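Local atomic coordinates of beta-galactosidase (PDB entry 3OGS), a protein that probably hydrolyses terminal non-reducing beta-D-galactose residues from beta-D-galactosides. Residues A[73-78]-A[111-116]; A[174-179]-A[213-218]. All blocks are in the same frame, centred on the assembly; numbering follows the deposited sequence.

Contact 1: A[73-78]-A[111-116]; sequences VSFYVD and LLARPG. With IPT (1-methylethyl 1-thio-beta-D-galactopyranoside), chain E.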
loop_
_atom_site.group_PDB
_atom_site.type_symbol
_atom_site.label_atom_id
_atom_site.label_comp_id
_atom_site.label_asym_id
_atom_site.label_seq_id
_atom_site.Cartn_x
_atom_site.Cartn_y
_atom_site.Cartn_z
ATOM N N VAL A 73 -1.610 -5.469 -11.003
ATOM C CA VAL A 73 -1.871 -4.894 -9.677
ATOM C C VAL A 73 -2.941 -5.774 -8.921
ATOM O O VAL A 73 -3.881 -6.327 -9.590
ATOM C CB VAL A 73 -2.414 -3.446 -9.884
ATOM C CG1 VAL A 73 -3.188 -3.001 -8.610
ATOM C CG2 VAL A 73 -1.184 -2.499 -10.140
ATOM N N SER A 74 -2.709 -6.017 -7.607
ATOM C CA SER A 74 -3.636 -6.800 -6.707
ATOM C C SER A 74 -4.329 -5.797 -5.847
ATOM O O SER A 74 -3.647 -4.815 -5.434
ATOM C CB SER A 74 -2.745 -7.741 -5.856
ATOM O OG SER A 74 -3.563 -8.393 -4.881
ATOM N N PHE A 75 -5.657 -5.970 -5.548
ATOM C CA PHE A 75 -6.416 -4.969 -4.773
ATOM C C PHE A 75 -7.464 -5.638 -3.842
ATOM O O PHE A 75 -8.133 -6.622 -4.268
ATOM C CB PHE A 75 -7.132 -3.857 -5.671
ATOM C CG PHE A 75 -8.298 -4.347 -6.535
ATOM C CD1 PHE A 75 -8.125 -5.016 -7.782
ATOM C CD2 PHE A 75 -9.648 -4.192 -6.043
ATOM C CE1 PHE A 75 -9.270 -5.433 -8.564
ATOM C CE2 PHE A 75 -10.791 -4.591 -6.799
ATOM C CZ PHE A 75 -10.600 -5.301 -8.034
ATOM N N TYR A 76 -7.624 -5.082 -2.629
ATOM C CA TYR A 76 -8.794 -5.390 -1.735
ATOM C C TYR A 76 -10.023 -4.486 -2.076
ATOM O O TYR A 76 -9.827 -3.335 -2.588
ATOM C CB TYR A 76 -8.465 -5.217 -0.200
ATOM C CG TYR A 76 -7.582 -6.346 0.414
ATOM C CD1 TYR A 76 -7.903 -7.741 0.217
ATOM C CD2 TYR A 76 -6.509 -6.027 1.233
ATOM C CE1 TYR A 76 -7.083 -8.784 0.885
ATOM C CE2 TYR A 76 -5.720 -7.020 1.900
ATOM C CZ TYR A 76 -6.009 -8.399 1.691
ATOM O OH TYR A 76 -5.198 -9.345 2.348
ATOM N N VAL A 77 -11.211 -4.943 -1.627
ATOM C CA VAL A 77 -12.393 -4.078 -1.512
ATOM C C VAL A 77 -12.830 -4.142 -0.022
ATOM O O VAL A 77 -12.839 -5.265 0.579
ATOM C CB VAL A 77 -13.543 -4.568 -2.466
ATOM C CG1 VAL A 77 -14.793 -3.640 -2.335
ATOM C CG2 VAL A 77 -13.088 -4.649 -4.007
ATOM N N ASP A 78 -13.162 -2.983 0.567
ATOM C CA ASP A 78 -13.581 -2.867 1.996
ATOM C C ASP A 78 -15.145 -2.847 2.083
ATOM O O ASP A 78 -15.791 -1.794 1.761
ATOM C CB ASP A 78 -12.906 -1.592 2.610
ATOM C CG ASP A 78 -13.022 -1.501 4.112
ATOM O OD1 ASP A 78 -13.827 -2.275 4.753
ATOM O OD2 ASP A 78 -12.357 -0.552 4.691
ATOM N N LEU A 111 -5.476 -7.134 -13.543
ATOM C CA LEU A 111 -5.797 -7.093 -12.088
ATOM C C LEU A 111 -6.140 -8.437 -11.410
ATOM O O LEU A 111 -6.781 -9.361 -12.049
ATOM C CB LEU A 111 -7.051 -6.196 -11.935
ATOM C CG LEU A 111 -6.880 -4.676 -12.284
ATOM C CD1 LEU A 111 -8.287 -3.906 -12.237
ATOM C CD2 LEU A 111 -5.759 -3.947 -11.482
ATOM N N LEU A 112 -5.645 -8.603 -10.141
ATOM C CA LEU A 112 -6.084 -9.691 -9.219
ATOM C C LEU A 112 -7.075 -9.112 -8.211
ATOM O O LEU A 112 -6.673 -8.197 -7.339
ATOM C CB LEU A 112 -4.801 -10.340 -8.528
ATOM C CG LEU A 112 -5.043 -11.060 -7.178
ATOM C CD1 LEU A 112 -6.146 -12.206 -7.182
ATOM C CD2 LEU A 112 -3.649 -11.680 -6.656
ATOM N N ALA A 113 -8.363 -9.514 -8.315
ATOM C CA ALA A 113 -9.411 -8.961 -7.406
ATOM C C ALA A 113 -9.570 -9.762 -6.070
ATOM O O ALA A 113 -9.688 -11.002 -6.111
ATOM C CB ALA A 113 -10.814 -8.896 -8.179
ATOM N N ARG A 114 -9.462 -9.066 -4.912
ATOM C CA ARG A 114 -9.596 -9.735 -3.525
ATOM C C ARG A 114 -10.672 -9.096 -2.649
ATOM O O ARG A 114 -10.353 -8.206 -1.782
ATOM C CB ARG A 114 -8.216 -9.788 -2.849
ATOM C CG ARG A 114 -7.054 -9.906 -3.918
ATOM C CD ARG A 114 -5.766 -10.493 -3.192
ATOM N NE ARG A 114 -5.114 -9.507 -2.280
ATOM C CZ ARG A 114 -4.382 -9.826 -1.186
ATOM N NH1 ARG A 114 -4.348 -11.075 -0.710
ATOM N NH2 ARG A 114 -3.817 -8.855 -0.449
ATOM N N PRO A 115 -11.979 -9.413 -2.938
ATOM C CA PRO A 115 -13.050 -8.633 -2.249
ATOM C C PRO A 115 -13.526 -9.141 -0.875
ATOM O O PRO A 115 -14.530 -8.567 -0.324
ATOM C CB PRO A 115 -14.196 -8.642 -3.263
ATOM C CG PRO A 115 -14.124 -10.088 -3.880
ATOM C CD PRO A 115 -12.525 -10.291 -4.013
ATOM N N GLY A 116 -12.817 -10.136 -0.270
ATOM C CA GLY A 116 -13.258 -10.716 1.001
ATOM C C GLY A 116 -14.302 -11.842 0.923
ATOM O O GLY A 116 -14.108 -12.756 0.164
HETATM C C1 IPT E . -1.430 -10.783 5.984
HETATM C C2 IPT E . -2.884 -10.351 5.652
HETATM O O2 IPT E . -3.393 -11.205 4.584
HETATM C C3 IPT E . -2.933 -8.933 5.068
HETATM O O3 IPT E . -4.298 -8.505 4.881
HETATM C C4 IPT E . -2.194 -7.882 5.958
HETATM O O4 IPT E . -2.940 -7.851 7.222
HETATM C C5 IPT E . -0.704 -8.394 6.183
HETATM O O5 IPT E . -0.822 -9.735 6.741
HETATM C C6 IPT E . 0.136 -7.472 7.108
HETATM O O6 IPT E . 0.274 -6.121 6.595
HETATM S S1 IPT E . -1.527 -12.264 7.003
HETATM C "C1'" IPT E . 0.254 -12.511 7.034
HETATM C "C2'" IPT E . 1.030 -12.269 8.349
HETATM C "C3'" IPT E . 0.593 -13.884 6.513
#

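Contact 2: A[174-179]-A[213-218]; sequences LYQPEN and INNDAF. With IPT (1-methylethyl 1-thio-beta-D-galactopyranoside), chain E.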
loop_
_atom_site.group_PDB
_atom_site.type_symbol
_atom_site.label_atom_id
_atom_site.label_comp_id
_atom_site.label_asym_id
_atom_site.label_seq_id
_atom_site.Cartn_x
_atom_site.Cartn_y
_atom_site.Cartn_z
ATOM N N LEU A 174 -7.749 -12.768 -12.268
ATOM C CA LEU A 174 -7.715 -13.773 -11.132
ATOM C C LEU A 174 -8.590 -13.257 -10.001
ATOM O O LEU A 174 -8.749 -11.992 -9.875
ATOM C CB LEU A 174 -6.211 -13.952 -10.628
ATOM C CG LEU A 174 -5.117 -14.613 -11.525
ATOM C CD1 LEU A 174 -3.686 -14.425 -10.885
ATOM C CD2 LEU A 174 -5.459 -16.183 -11.748
ATOM N N TYR A 175 -9.189 -14.158 -9.198
ATOM C CA TYR A 175 -10.051 -13.778 -8.042
ATOM C C TYR A 175 -9.663 -14.543 -6.752
ATOM O O TYR A 175 -9.475 -15.764 -6.779
ATOM C CB TYR A 175 -11.499 -14.143 -8.375
ATOM C CG TYR A 175 -12.580 -13.695 -7.432
ATOM C CD1 TYR A 175 -12.866 -14.429 -6.254
ATOM C CD2 TYR A 175 -13.425 -12.603 -7.747
ATOM C CE1 TYR A 175 -13.910 -14.081 -5.381
ATOM C CE2 TYR A 175 -14.507 -12.266 -6.836
ATOM C CZ TYR A 175 -14.712 -13.006 -5.691
ATOM O OH TYR A 175 -15.746 -12.691 -4.853
ATOM N N GLN A 176 -9.527 -13.852 -5.639
ATOM C CA GLN A 176 -9.231 -14.570 -4.361
ATOM C C GLN A 176 -10.509 -14.521 -3.455
ATOM O O GLN A 176 -10.960 -13.424 -3.072
ATOM C CB GLN A 176 -8.041 -13.923 -3.576
ATOM C CG GLN A 176 -7.841 -14.558 -2.115
ATOM C CD GLN A 176 -6.850 -13.655 -1.287
ATOM O OE1 GLN A 176 -5.659 -13.528 -1.648
ATOM N NE2 GLN A 176 -7.365 -13.011 -0.227
ATOM N N PRO A 177 -11.060 -15.681 -3.033
ATOM C CA PRO A 177 -12.152 -15.646 -1.980
ATOM C C PRO A 177 -11.605 -15.759 -0.554
ATOM O O PRO A 177 -10.548 -16.447 -0.336
ATOM C CB PRO A 177 -12.948 -16.933 -2.266
ATOM C CG PRO A 177 -11.872 -17.907 -2.864
ATOM C CD PRO A 177 -10.693 -17.047 -3.436
ATOM N N GLU A 178 -12.324 -15.174 0.407
ATOM C CA GLU A 178 -11.783 -15.173 1.813
ATOM C C GLU A 178 -10.351 -14.515 1.886
ATOM O O GLU A 178 -9.870 -13.797 0.931
ATOM C CB GLU A 178 -11.814 -16.675 2.402
ATOM C CG GLU A 178 -12.810 -16.965 3.557
ATOM C CD GLU A 178 -12.335 -16.390 4.970
ATOM O OE1 GLU A 178 -11.113 -16.111 5.123
ATOM O OE2 GLU A 178 -13.131 -16.330 5.948
ATOM N N ASN A 179 -9.685 -14.714 3.030
ATOM C CA ASN A 179 -8.293 -14.179 3.210
ATOM C C ASN A 179 -7.532 -14.951 4.338
ATOM O O ASN A 179 -7.955 -14.964 5.529
ATOM C CB ASN A 179 -8.308 -12.627 3.552
ATOM C CG ASN A 179 -6.886 -12.017 3.542
ATOM O OD1 ASN A 179 -6.340 -11.766 2.459
ATOM N ND2 ASN A 179 -6.258 -11.811 4.766
ATOM N N ILE A 213 -7.687 -18.275 -6.633
ATOM C CA ILE A 213 -6.354 -18.442 -5.975
ATOM C C ILE A 213 -6.487 -18.097 -4.485
ATOM O O ILE A 213 -7.297 -17.268 -4.155
ATOM C CB ILE A 213 -5.262 -17.584 -6.790
ATOM C CG1 ILE A 213 -3.815 -17.929 -6.302
ATOM C CG2 ILE A 213 -5.551 -15.996 -6.651
ATOM C CD1 ILE A 213 -2.672 -17.344 -7.295
ATOM N N ASN A 214 -5.750 -18.770 -3.570
ATOM C CA ASN A 214 -5.819 -18.406 -2.148
ATOM C C ASN A 214 -4.450 -17.965 -1.597
ATOM O O ASN A 214 -3.505 -17.829 -2.372
ATOM C CB ASN A 214 -6.434 -19.544 -1.324
ATOM C CG ASN A 214 -5.527 -20.818 -1.287
ATOM O OD1 ASN A 214 -4.524 -21.019 -2.087
ATOM N ND2 ASN A 214 -5.945 -21.750 -0.412
ATOM N N ASN A 215 -4.382 -17.634 -0.281
ATOM C CA ASN A 215 -3.210 -16.961 0.296
ATOM C C ASN A 215 -2.990 -17.480 1.739
ATOM O O ASN A 215 -3.091 -16.754 2.703
ATOM C CB ASN A 215 -3.284 -15.397 0.230
ATOM C CG ASN A 215 -4.436 -14.809 1.082
ATOM O OD1 ASN A 215 -5.487 -15.443 1.242
ATOM N ND2 ASN A 215 -4.204 -13.616 1.692
ATOM N N ASP A 216 -2.733 -18.771 1.852
ATOM C CA ASP A 216 -2.360 -19.446 3.167
ATOM C C ASP A 216 -1.151 -18.716 3.885
ATOM O O ASP A 216 -0.193 -18.308 3.222
ATOM C CB ASP A 216 -2.034 -20.929 2.816
ATOM C CG ASP A 216 -2.336 -21.970 3.961
ATOM O OD1 ASP A 216 -2.766 -21.594 5.094
ATOM O OD2 ASP A 216 -2.121 -23.239 3.729
ATOM N N ALA A 217 -1.199 -18.557 5.222
ATOM C CA ALA A 217 -0.168 -17.838 6.032
ATOM C C ALA A 217 1.218 -18.472 5.934
ATOM O O ALA A 217 2.242 -17.741 5.990
ATOM C CB ALA A 217 -0.590 -17.733 7.519
ATOM N N PHE A 218 1.222 -19.807 5.755
ATOM C CA PHE A 218 2.454 -20.602 5.607
ATOM C C PHE A 218 2.079 -21.801 4.715
ATOM O O PHE A 218 0.908 -21.969 4.394
ATOM C CB PHE A 218 2.929 -21.042 7.032
ATOM C CG PHE A 218 1.949 -21.920 7.761
ATOM C CD1 PHE A 218 0.857 -21.350 8.456
ATOM C CD2 PHE A 218 2.119 -23.330 7.789
ATOM C CE1 PHE A 218 -0.090 -22.180 9.166
ATOM C CE2 PHE A 218 1.184 -24.170 8.496
ATOM C CZ PHE A 218 0.085 -23.580 9.173
HETATM C C1 IPT E . -1.430 -10.783 5.984
HETATM C C2 IPT E . -2.884 -10.351 5.652
HETATM O O2 IPT E . -3.393 -11.205 4.584
HETATM C C3 IPT E . -2.933 -8.933 5.068
HETATM O O3 IPT E . -4.298 -8.505 4.881
HETATM C C4 IPT E . -2.194 -7.882 5.958
HETATM O O4 IPT E . -2.940 -7.851 7.222
HETATM C C5 IPT E . -0.704 -8.394 6.183
HETATM O O5 IPT E . -0.822 -9.735 6.741
HETATM C C6 IPT E . 0.136 -7.472 7.108
HETATM O O6 IPT E . 0.274 -6.121 6.595
HETATM S S1 IPT E . -1.527 -12.264 7.003
HETATM C "C1'" IPT E . 0.254 -12.511 7.034
HETATM C "C2'" IPT E . 1.030 -12.269 8.349
HETATM C "C3'" IPT E . 0.593 -13.884 6.513
HETATM O O HOH W 1 -7.882 -16.986 0.417
#

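Contact 1: A[73-78]-A[111-116]
Leu111 sets its CD2 methyl 3.7 Å from CB of Val73, the two branched side chains lying side by side, where neighbouring parallel strands of the family 35 TIM barrel run together. Leu112 carries the register on: its N gives a hydrogen bond to Val73 O, and its O receives Phe75 N almost straight down the carbonyl. Ala113 is small enough to let the Phe75 ring come close, CA making an off-centre CH-pi contact and CB touching CZ at 3.6 Å. That ring is brought over the neighbouring strand because CG stands between the backbone N and the carbonyl carbon (chi1 69°); Phe75 and Leu111 continue outward to helix 98-107. Arg114 donates its N to Phe75 O at 2.9 Å and sends its side chain to the opposite face of the sheet, with Ser74 and Tyr76. A bend at chi3 (-73°) lays the guanidinium flat on the Tyr76 ring, centres 4.1 Å apart and planes at 20°, with NH2 over the ring face. NH2 makes a salt bridge with Glu46, while NH1 pairs with Glu278 and donates to Gln176 OE1. Pro115 packs its CB loosely against CB of Val77, apolar filling next to helix 144-163. Tyr76 OH accepts a hydrogen bond from the thiogalactoside O3 (2.8 Å) and is hydrogen-bonded to Asn179; the guanidinium against its ring holds the ring's rotation, keeping OH directed at O3.

Contact 2: A[174-179]-A[213-218]
Asn179 and Asn215 meet through their amides: ND2 of Asn215 donates to OD1 of Asn179 at 2.9 Å, approaching from above the carbonyl plane, with the two amide planes 57° apart. This is the mouth of the TIM barrel, where the loop beyond strand 172-177 faces the loop leading to strand 236-239. The amide of Asn179 works in both directions, since its ND2 reaches O2 of the thiogalactoside in a nearly straight bond of 2.9 Å. An asparagine suits this place because its oxygen can gather donors while its nitrogen serves the sugar; Tyr76 OH is also hydrogen-bonded to OD1.

Behind this pair stands Gln176. With CG anti to the backbone N (chi1 172°) and the chain extended beyond it, the side chain runs forward until NE2 donates to OD1 of Asn179 in the carbonyl plane, on a lone pair, and also to Glu178 O at 2.9 Å. Its amide also stacks on that of Asn215, planes 24° apart, with OE1 3.3 Å from Asn215 CG; OE1 itself accepts from Arg114. Shortening Gln176 to an alanine is likely to leave Asn179 OD1 and Glu178 O without these donors, and the Asn215 amide without its stacked partner, so that the sugar-binding amide could turn more freely.

Farther out, Ile213 N bonds to Tyr175 O at 3.1 Å, tying the loop to the strand, and Ile213 itself packs on Val277 of strand 275-280. Glu178 OE1 takes the backbone N of Asn179 and makes a salt bridge with Arg140, which helps fix the turn. Asn215 is steadied by Glu278 at ND2 and by the backbone of Glu180 at OD1. A water completes the join, donating to Asn215 OD1 at 3.0 Å and to Pro177 O.

The two contacts are successive parts of one barrel wall, their centres about 10 Å apart: strand 110-116 of contact 1 lies beside strand 172-177 of contact 2, joined by the bond from Gln176 N to Ala113 O at 2.9 Å. At the sugar they converge. Tyr76 OH and Asn179 OD1 are 2.7 Å apart and hydrogen-bonded, linking the group that meets O3 to the one that meets O2. Arg114 NH1 lies 3.5 Å from Asn215 ND2 in simple packing, and both side chains also reach Glu278, itself a galactose-binding residue. Asn120, Ala121, Glu122 and Tyr344 add further hydrogen bonds to the ligand.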